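Local coordinates for uncharacterized protein (Bacteroides eggerthii DSM 20697, PDB 4ECO) that is of unknown function but is built as a leucine-rich repeat solenoid, a fold that commonly serves in protein binding, at residues 107-112 with 122-127; 127-132 with 139-144. One frame throughout, in Å; residues are numbered along the deposited sequence.

Interaction 1: residues 107-112 with 122-127; sequences LEVLAL and RLFGPK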
loop_
_atom_site.group_PDB
_atom_site.type_symbol
_atom_site.label_atom_id
_atom_site.label_comp_id
_atom_site.label_asym_id
_atom_site.label_seq_id
_atom_site.Cartn_x
_atom_site.Cartn_y
_atom_site.Cartn_z
ATOM N N LEU A 107 28.346 16.059 5.289
ATOM C CA LEU A 107 27.410 14.942 5.126
ATOM C C LEU A 107 25.967 15.439 5.032
ATOM O O LEU A 107 25.505 16.190 5.911
ATOM C CB LEU A 107 27.574 14.000 6.320
ATOM C CG LEU A 107 27.368 12.509 6.167
ATOM C CD1 LEU A 107 28.105 11.943 4.990
ATOM C CD2 LEU A 107 27.875 11.804 7.388
ATOM N N GLU A 108 25.296 15.084 3.913
ATOM C CA GLU A 108 23.892 15.387 3.617
ATOM C C GLU A 108 23.054 14.136 3.792
ATOM O O GLU A 108 21.965 14.210 4.325
ATOM C CB GLU A 108 23.714 15.945 2.197
ATOM C CG GLU A 108 24.118 17.393 1.973
ATOM C CD GLU A 108 23.927 17.864 0.535
ATOM O OE1 GLU A 108 22.845 17.598 -0.042
ATOM O OE2 GLU A 108 24.861 18.498 -0.018
ATOM N N VAL A 109 23.563 12.973 3.360
ATOM C CA VAL A 109 22.841 11.707 3.502
ATOM C C VAL A 109 23.680 10.723 4.324
ATOM O O VAL A 109 24.898 10.691 4.203
ATOM C CB VAL A 109 22.390 11.100 2.137
ATOM C CG1 VAL A 109 21.522 12.095 1.349
ATOM C CG2 VAL A 109 23.572 10.642 1.285
ATOM N N LEU A 110 23.015 9.936 5.177
ATOM C CA LEU A 110 23.624 8.918 6.037
ATOM C C LEU A 110 22.692 7.731 6.247
ATOM O O LEU A 110 21.566 7.910 6.722
ATOM C CB LEU A 110 23.989 9.537 7.392
ATOM C CG LEU A 110 24.624 8.635 8.449
ATOM C CD1 LEU A 110 26.029 8.127 8.019
ATOM C CD2 LEU A 110 24.728 9.383 9.760
ATOM N N ALA A 111 23.167 6.511 5.903
ATOM C CA ALA A 111 22.418 5.251 6.114
ATOM C C ALA A 111 23.285 4.221 6.861
ATOM O O ALA A 111 24.424 3.921 6.450
ATOM C CB ALA A 111 21.932 4.666 4.796
ATOM N N LEU A 112 22.744 3.719 7.977
ATOM C CA LEU A 112 23.374 2.690 8.810
ATOM C C LEU A 112 22.679 1.366 8.561
ATOM O O LEU A 112 23.053 0.321 9.088
ATOM C CB LEU A 112 23.317 3.064 10.308
ATOM C CG LEU A 112 23.881 4.425 10.735
ATOM C CD1 LEU A 112 23.734 4.598 12.202
ATOM C CD2 LEU A 112 25.323 4.612 10.312
ATOM N N ARG A 122 19.482 -0.950 -2.771
ATOM C CA ARG A 122 20.236 0.125 -2.124
ATOM C C ARG A 122 19.398 1.382 -2.244
ATOM O O ARG A 122 19.073 1.785 -3.370
ATOM C CB ARG A 122 21.627 0.293 -2.742
ATOM C CG ARG A 122 22.748 0.300 -1.706
ATOM C CD ARG A 122 24.126 0.619 -2.281
ATOM N NE ARG A 122 24.389 -0.016 -3.579
ATOM C CZ ARG A 122 24.746 -1.287 -3.759
ATOM N NH1 ARG A 122 24.850 -2.111 -2.722
ATOM N NH2 ARG A 122 24.961 -1.754 -4.979
ATOM N N LEU A 123 18.955 1.957 -1.115
ATOM C CA LEU A 123 18.117 3.155 -1.216
ATOM C C LEU A 123 18.975 4.399 -1.385
ATOM O O LEU A 123 18.528 5.379 -1.975
ATOM C CB LEU A 123 17.191 3.311 -0.005
ATOM C CG LEU A 123 16.353 2.110 0.387
ATOM C CD1 LEU A 123 15.552 2.425 1.608
ATOM C CD2 LEU A 123 15.451 1.686 -0.724
ATOM N N PHE A 124 20.216 4.336 -0.892
ATOM C CA PHE A 124 21.199 5.412 -0.982
ATOM C C PHE A 124 22.202 5.098 -2.070
ATOM O O PHE A 124 22.789 4.007 -2.089
ATOM C CB PHE A 124 21.909 5.620 0.363
ATOM C CG PHE A 124 21.084 6.246 1.458
ATOM C CD1 PHE A 124 19.923 5.640 1.908
ATOM C CD2 PHE A 124 21.523 7.381 2.111
ATOM C CE1 PHE A 124 19.172 6.212 2.925
ATOM C CE2 PHE A 124 20.785 7.935 3.158
ATOM C CZ PHE A 124 19.614 7.348 3.553
ATOM N N GLY A 125 22.384 6.057 -2.958
ATOM C CA GLY A 125 23.280 5.952 -4.099
ATOM C C GLY A 125 22.976 7.014 -5.132
ATOM O O GLY A 125 22.034 7.790 -4.960
ATOM N N PRO A 126 23.737 7.065 -6.237
ATOM C CA PRO A 126 23.496 8.108 -7.262
ATOM C C PRO A 126 22.109 8.053 -7.934
ATOM O O PRO A 126 21.665 9.072 -8.451
ATOM C CB PRO A 126 24.587 7.828 -8.295
ATOM C CG PRO A 126 25.655 7.107 -7.538
ATOM C CD PRO A 126 24.911 6.239 -6.580
ATOM N N LYS A 127 21.428 6.889 -7.931
ATOM C CA LYS A 127 20.086 6.729 -8.528
ATOM C C LYS A 127 18.997 6.754 -7.439
ATOM O O LYS A 127 17.799 6.758 -7.763
ATOM C CB LYS A 127 19.973 5.426 -9.352
ATOM C CG LYS A 127 20.956 5.258 -10.525
ATOM C CD LYS A 127 20.748 6.263 -11.666
ATOM C CE LYS A 127 21.585 5.928 -12.899
ATOM N NZ LYS A 127 21.080 4.736 -13.652
#
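F124 lays its ring against V109, L110 and A111 on strand 109-111, a parallel strand of the leucine-rich repeat solenoid. The leucines L107, L110 and L112 follow the LxxLxL pattern of the repeat, so the alternate residues V109 and A111 turn outward, to what should be the concave face, where F124 of the loop covers them. Beyond CB, the F124 side chain is set by a chi1 of -72°, which holds CG anti to the carbonyl carbon and turns the ring to the strand. CG and CD1 lie beneath the A111 methyl, as does CE1, 3.7 Å from A111 CB. That methyl stands almost exactly above the ring centre, 3.5 Å from A111 CB to the centroid and 4° off the normal: a CH-pi contact over one face. F124 CD2 touches both A111 CB and V109 CB, 3.8 Å from the latter. V109 CB also approaches F124 CE2 obliquely at 3.7 Å. Edge-on, near the ring plane, F124 CE2 meets the backbone L110 N at 3.6 Å. The ring also meets Y212 edge-to-face, and E89 receives the F124 backbone NH. Exchanging F124 for a serine would probably open a gap between strand and loop, leaving the A111 methyl without the aromatic face it sits on. At the far tip, F124 CZ reaches backbone L110 O at 3.8 Å.

Interaction 2: residues 127-132 with 139-144; sequences KGISAN and QKMRMH
In the long connection between the parallel repeat strands 109-111 and 210-214, helix 135-142 packs on the loop that leads into it through one side chain, the selenomethionine M141, which lies along the backbone of K127, G128 and I129. At its base, M141 CB meets I129 CG1 at 3.6 Å, the two side chains running past each other in opposite directions. Next along the chain, M141 CG lies 3.6 Å from the carbonyl carbon G128 C. The selenium follows over the glycine main chain, with M141 SE 3.7 Å from G128 CA. Bends at chi2 (-33°) and chi3 fold the chain along the loop, bringing methyl M141 CE to K127 O at 3.5 Å. Within the loop, S130 OG donates to G128 O over 3.3 Å, with the donor 44° out of the carbonyl plane. I129 also touches F124, Q210 and Y212, joining this packing to the neighbouring strand. R142, on the helix, makes a salt bridge to D253 and a hydrogen bond to Q276, while H144 forms hydrogen bonds with H115 and E121. The result is a small contact, mostly side chain on backbone, in what is probably an insertion between repeats, with I129 carrying it on to strand 210-214 of the leucine-rich repeat solenoid.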
loop_
_atom_site.group_PDB
_atom_site.type_symbol
_atom_site.label_atom_id
_atom_site.label_comp_id
_atom_site.label_asym_id
_atom_site.label_seq_id
_atom_site.Cartn_x
_atom_site.Cartn_y
_atom_site.Cartn_z
ATOM N N LYS A 127 21.428 6.889 -7.931
ATOM C CA LYS A 127 20.086 6.729 -8.528
ATOM C C LYS A 127 18.997 6.754 -7.439
ATOM O O LYS A 127 17.799 6.758 -7.763
ATOM C CB LYS A 127 19.973 5.426 -9.352
ATOM C CG LYS A 127 20.956 5.258 -10.525
ATOM C CD LYS A 127 20.748 6.263 -11.666
ATOM C CE LYS A 127 21.585 5.928 -12.899
ATOM N NZ LYS A 127 21.080 4.736 -13.652
ATOM N N GLY A 128 19.431 6.802 -6.170
ATOM C CA GLY A 128 18.551 6.850 -5.012
ATOM C C GLY A 128 18.753 8.096 -4.174
ATOM O O GLY A 128 18.825 9.211 -4.709
ATOM N N ILE A 129 18.819 7.909 -2.846
ATOM C CA ILE A 129 19.028 8.990 -1.891
ATOM C C ILE A 129 20.505 9.390 -2.017
ATOM O O ILE A 129 21.424 8.607 -1.738
ATOM C CB ILE A 129 18.576 8.616 -0.452
ATOM C CG1 ILE A 129 17.059 8.439 -0.394
ATOM C CG2 ILE A 129 18.982 9.677 0.540
ATOM C CD1 ILE A 129 16.558 7.446 0.675
ATOM N N SER A 130 20.714 10.591 -2.543
ATOM C CA SER A 130 22.039 11.139 -2.803
ATOM C C SER A 130 22.117 12.591 -2.394
ATOM O O SER A 130 21.123 13.317 -2.440
ATOM C CB SER A 130 22.387 10.996 -4.280
ATOM O OG SER A 130 21.301 11.338 -5.131
ATOM N N ALA A 131 23.312 13.008 -1.977
ATOM C CA ALA A 131 23.578 14.400 -1.643
ATOM C C ALA A 131 23.402 15.270 -2.892
ATOM O O ALA A 131 23.827 14.892 -3.992
ATOM C CB ALA A 131 24.980 14.546 -1.079
ATOM N N ASN A 132 22.688 16.393 -2.717
ATOM C CA ASN A 132 22.395 17.393 -3.732
ATOM C C ASN A 132 21.587 16.765 -4.923
ATOM O O ASN A 132 21.862 17.051 -6.103
ATOM C CB ASN A 132 23.706 18.051 -4.209
ATOM C CG ASN A 132 23.541 19.438 -4.719
ATOM O OD1 ASN A 132 23.738 19.706 -5.907
ATOM N ND2 ASN A 132 23.158 20.344 -3.831
ATOM N N GLN A 139 11.433 12.979 -3.904
ATOM C CA GLN A 139 10.049 12.509 -3.834
ATOM C C GLN A 139 9.946 11.027 -4.180
ATOM O O GLN A 139 9.357 10.268 -3.407
ATOM C CB GLN A 139 9.128 13.331 -4.741
ATOM C CG GLN A 139 8.305 14.328 -3.941
ATOM C CD GLN A 139 7.449 13.674 -2.880
ATOM O OE1 GLN A 139 6.654 12.755 -3.154
ATOM N NE2 GLN A 139 7.591 14.154 -1.645
ATOM N N LYS A 140 10.552 10.615 -5.309
ATOM C CA LYS A 140 10.583 9.226 -5.770
ATOM C C LYS A 140 11.021 8.324 -4.635
ATOM O O LYS A 140 10.326 7.362 -4.303
ATOM C CB LYS A 140 11.533 9.092 -6.980
ATOM C CG LYS A 140 11.506 7.741 -7.703
ATOM C CD LYS A 140 12.413 7.774 -8.929
ATOM C CE LYS A 140 12.510 6.449 -9.650
ATOM N NZ LYS A 140 13.563 5.573 -9.089
HETATM N N MSE A 141 12.147 8.688 -4.016
HETATM C CA MSE A 141 12.800 7.981 -2.928
HETATM C C MSE A 141 11.932 7.974 -1.691
HETATM O O MSE A 141 11.783 6.909 -1.096
HETATM C CB MSE A 141 14.202 8.564 -2.652
HETATM C CG MSE A 141 15.220 8.110 -3.724
HETATM SE SE MSE A 141 14.894 6.226 -4.490
HETATM C CE MSE A 141 14.698 6.774 -6.151
ATOM N N ARG A 142 11.288 9.110 -1.353
ATOM C CA ARG A 142 10.355 9.216 -0.228
ATOM C C ARG A 142 9.210 8.199 -0.372
ATOM O O ARG A 142 8.801 7.590 0.615
ATOM C CB ARG A 142 9.778 10.645 -0.141
ATOM C CG ARG A 142 10.673 11.653 0.548
ATOM C CD ARG A 142 9.930 12.928 0.862
ATOM N NE ARG A 142 10.566 13.654 1.963
ATOM C CZ ARG A 142 10.218 14.869 2.372
ATOM N NH1 ARG A 142 9.238 15.526 1.768
ATOM N NH2 ARG A 142 10.865 15.446 3.372
HETATM N N MSE A 143 8.735 7.995 -1.614
HETATM C CA MSE A 143 7.640 7.084 -1.983
HETATM C C MSE A 143 8.077 5.632 -2.110
HETATM O O MSE A 143 7.228 4.784 -2.407
HETATM C CB MSE A 143 7.034 7.513 -3.338
HETATM C CG MSE A 143 6.412 8.909 -3.337
HETATM SE SE MSE A 143 5.154 9.187 -1.903
HETATM C CE MSE A 143 3.805 7.853 -2.415
ATOM N N HIS A 144 9.377 5.332 -1.908
ATOM C CA HIS A 144 9.904 3.970 -2.064
ATOM C C HIS A 144 9.243 2.983 -1.099
ATOM O O HIS A 144 8.933 1.877 -1.543
ATOM C CB HIS A 144 11.436 3.892 -1.905
ATOM C CG HIS A 144 11.985 2.535 -2.206
ATOM N ND1 HIS A 144 11.869 1.488 -1.299
ATOM C CD2 HIS A 144 12.621 2.091 -3.315
ATOM C CE1 HIS A 144 12.407 0.439 -1.900
ATOM N NE2 HIS A 144 12.888 0.757 -3.108
#

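Overall arrangement
From the N terminus, the chain runs through strand 109-111, and the loop after it turns back so that F124 of 122-127 lies on that strand, closing interaction 1. It passes through the shared K127 into 127-132, enters helix 135-142 and folds back on itself in interaction 2; the two closures thus stand in series, neither nested nor crossed, with centres about 8 Å apart. They are stitched together by a probable hydrogen bond from I129 N to L123 O and by another from N132 N to E108 OE1, while L123 packs on H144. Together they tie strand 109-111, the loop after it and helix 135-142 to one another.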